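Long-range contact in TCP pilus virulence regulatory protein (Vibrio cholerae, PDB 3GBG), which probably activates transcription of toxin-coregulated pilus and other virulence genes as an AraC-family regulator that binds a fatty acid: residues Tyr30-Ile35 with Ser56-Leu61. Sequence-based numbering, arbitrary orientation.
With PAM (palmitoleic acid), chain B.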
# COMPACT_ATOMS: atom_id res chain seq x y z
N TYR A 30 5.14 2.52 -1.65
CA TYR A 30 5.62 1.47 -0.77
C TYR A 30 5.03 1.61 0.62
O TYR A 30 4.97 2.71 1.18
CB TYR A 30 7.15 1.48 -0.69
CG TYR A 30 7.83 1.13 -1.99
CD1 TYR A 30 8.14 2.12 -2.92
CD2 TYR A 30 8.11 -0.20 -2.32
CE1 TYR A 30 8.73 1.80 -4.15
CE2 TYR A 30 8.69 -0.53 -3.54
CZ TYR A 30 8.99 0.47 -4.45
OH TYR A 30 9.54 0.14 -5.66
N LYS A 31 4.57 0.49 1.16
CA LYS A 31 3.97 0.48 2.49
C LYS A 31 4.45 -0.71 3.31
O LYS A 31 4.93 -1.70 2.77
CB LYS A 31 2.45 0.41 2.38
CG LYS A 31 1.77 1.63 1.79
CD LYS A 31 0.27 1.39 1.64
CE LYS A 31 -0.46 2.62 1.14
NZ LYS A 31 -0.51 3.69 2.17
N MET A 32 4.34 -0.59 4.62
CA MET A 32 4.72 -1.67 5.52
C MET A 32 3.80 -1.58 6.72
O MET A 32 3.46 -0.49 7.18
CB MET A 32 6.19 -1.54 5.95
CG MET A 32 6.58 -0.22 6.59
SD MET A 32 8.38 -0.20 6.92
CE MET A 32 9.03 -0.33 5.27
N PHE A 33 3.35 -2.74 7.21
CA PHE A 33 2.47 -2.74 8.37
C PHE A 33 2.78 -3.92 9.28
O PHE A 33 3.45 -4.86 8.88
CB PHE A 33 1.00 -2.80 7.95
CG PHE A 33 0.59 -4.08 7.29
CD1 PHE A 33 0.67 -4.22 5.90
CD2 PHE A 33 0.09 -5.15 8.04
CE1 PHE A 33 0.26 -5.39 5.27
CE2 PHE A 33 -0.33 -6.33 7.43
CZ PHE A 33 -0.25 -6.45 6.03
N TRP A 34 2.28 -3.84 10.50
CA TRP A 34 2.48 -4.90 11.47
C TRP A 34 1.54 -4.67 12.64
O TRP A 34 1.04 -3.56 12.84
CB TRP A 34 3.94 -4.89 11.95
CG TRP A 34 4.29 -3.70 12.78
CD1 TRP A 34 4.13 -3.57 14.13
CD2 TRP A 34 4.80 -2.44 12.32
NE1 TRP A 34 4.51 -2.32 14.54
CE2 TRP A 34 4.92 -1.60 13.44
CE3 TRP A 34 5.16 -1.95 11.06
CZ2 TRP A 34 5.39 -0.29 13.35
CZ3 TRP A 34 5.63 -0.64 10.97
CH2 TRP A 34 5.74 0.17 12.10
N ILE A 35 1.29 -5.73 13.41
CA ILE A 35 0.42 -5.62 14.57
C ILE A 35 1.26 -5.28 15.80
O ILE A 35 2.42 -5.67 15.90
CB ILE A 35 -0.37 -6.93 14.80
CG1 ILE A 35 0.58 -8.12 14.93
CG2 ILE A 35 -1.32 -7.17 13.61
CD1 ILE A 35 -0.14 -9.44 15.15
N SER A 56 6.23 -8.88 15.81
CA SER A 56 7.57 -8.70 15.26
C SER A 56 7.59 -8.89 13.75
O SER A 56 8.57 -8.58 13.09
CB SER A 56 8.57 -9.66 15.91
OG SER A 56 8.87 -9.26 17.23
N SER A 57 6.48 -9.41 13.22
CA SER A 57 6.37 -9.66 11.80
C SER A 57 6.08 -8.35 11.07
O SER A 57 5.17 -7.62 11.44
CB SER A 57 5.23 -10.64 11.53
OG SER A 57 5.30 -11.75 12.40
N ILE A 58 6.86 -8.07 10.03
CA ILE A 58 6.65 -6.86 9.26
C ILE A 58 6.29 -7.24 7.83
O ILE A 58 7.00 -8.01 7.19
CB ILE A 58 7.92 -5.96 9.27
CG1 ILE A 58 7.77 -4.80 8.27
CG2 ILE A 58 9.14 -6.79 8.97
CD1 ILE A 58 6.69 -3.80 8.64
N ILE A 59 5.15 -6.74 7.36
CA ILE A 59 4.69 -7.03 6.00
C ILE A 59 4.99 -5.84 5.11
O ILE A 59 4.70 -4.69 5.46
CB ILE A 59 3.16 -7.29 5.95
CG1 ILE A 59 2.79 -8.51 6.81
CG2 ILE A 59 2.72 -7.53 4.52
CD1 ILE A 59 2.72 -8.22 8.30
N LEU A 60 5.59 -6.11 3.95
CA LEU A 60 5.92 -5.04 3.02
C LEU A 60 5.08 -5.17 1.75
O LEU A 60 4.94 -6.27 1.20
CB LEU A 60 7.41 -5.10 2.66
CG LEU A 60 8.42 -5.07 3.81
CD1 LEU A 60 9.83 -5.18 3.26
CD2 LEU A 60 8.26 -3.79 4.61
N LEU A 61 4.51 -4.06 1.30
CA LEU A 61 3.69 -4.04 0.10
C LEU A 61 4.42 -3.24 -0.99
O LEU A 61 4.78 -2.08 -0.78
CB LEU A 61 2.33 -3.41 0.41
CG LEU A 61 1.58 -4.09 1.56
CD1 LEU A 61 0.24 -3.42 1.81
CD2 LEU A 61 1.37 -5.57 1.22
C1 PAM B . -3.80 2.73 4.13
O1 PAM B . -3.55 3.15 5.29
O2 PAM B . -3.09 3.13 3.19
C2 PAM B . -4.95 1.77 3.89
C3 PAM B . -4.48 0.59 3.04
C4 PAM B . -4.57 -0.71 3.81
C5 PAM B . -3.33 -1.57 3.60
C6 PAM B . -2.61 -1.83 4.92
C7 PAM B . -2.89 -3.24 5.43
C8 PAM B . -3.02 -3.26 6.94
C9 PAM B . -4.22 -4.12 7.38
C10 PAM B . -5.24 -3.63 8.06
C11 PAM B . -5.32 -2.16 8.49
C12 PAM B . -6.12 -1.32 7.49
C13 PAM B . -7.60 -1.32 7.83
C14 PAM B . -8.40 -0.66 6.72
C15 PAM B . -9.88 -0.66 7.06
C16 PAM B . -10.61 -1.75 6.27
O HOH W 1 2.71 -8.02 12.43
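Leu61 N donates to Lys31 O over 2.8 Å, almost straight at the hydrogen (178°), and Lys31 N returns a longer bond to Leu61 O. Phe33 and Ile59 form the next antiparallel hydrogen-bonded pair, with Met32 and Leu60 the non-hydrogen-bonded pair between. Past the Phe33-Ile59 pair, a water accepts from Ile35 N and donates to Ser57 O. The Phe33 ring lies between Ile59 and the fatty-acid chain: Ile59 CB makes a CH-pi contact with one face, 3.7 Å from the centroid, while C8 of palmitoleic acid sits 3.7 Å above the opposite face, toward the rim. Leu61 CD1 meets the ring edge at CE1, 4.0 Å away. Lys31 stays extended until its last torsion (chi4 -71°), which turns NZ to the carboxylate, 2.8 Å from O2; NZ is also hydrogen-bonded to Thr85 OG1, and the ligand to Tyr12 OH and Lys230 NZ. This face thus lines the fatty-acid site. On the other, Leu60 CD2 presses tightly on Met32 CB (3.3 Å), and Ile58 CD1 reaches Trp34 CE3 at 3.4 Å. Strands 79-86 and 114-118 flank the pair in the cupin-like domain's five-stranded sheet, and helices 123-131 and 141-155 pack over the Met32-Leu60 face.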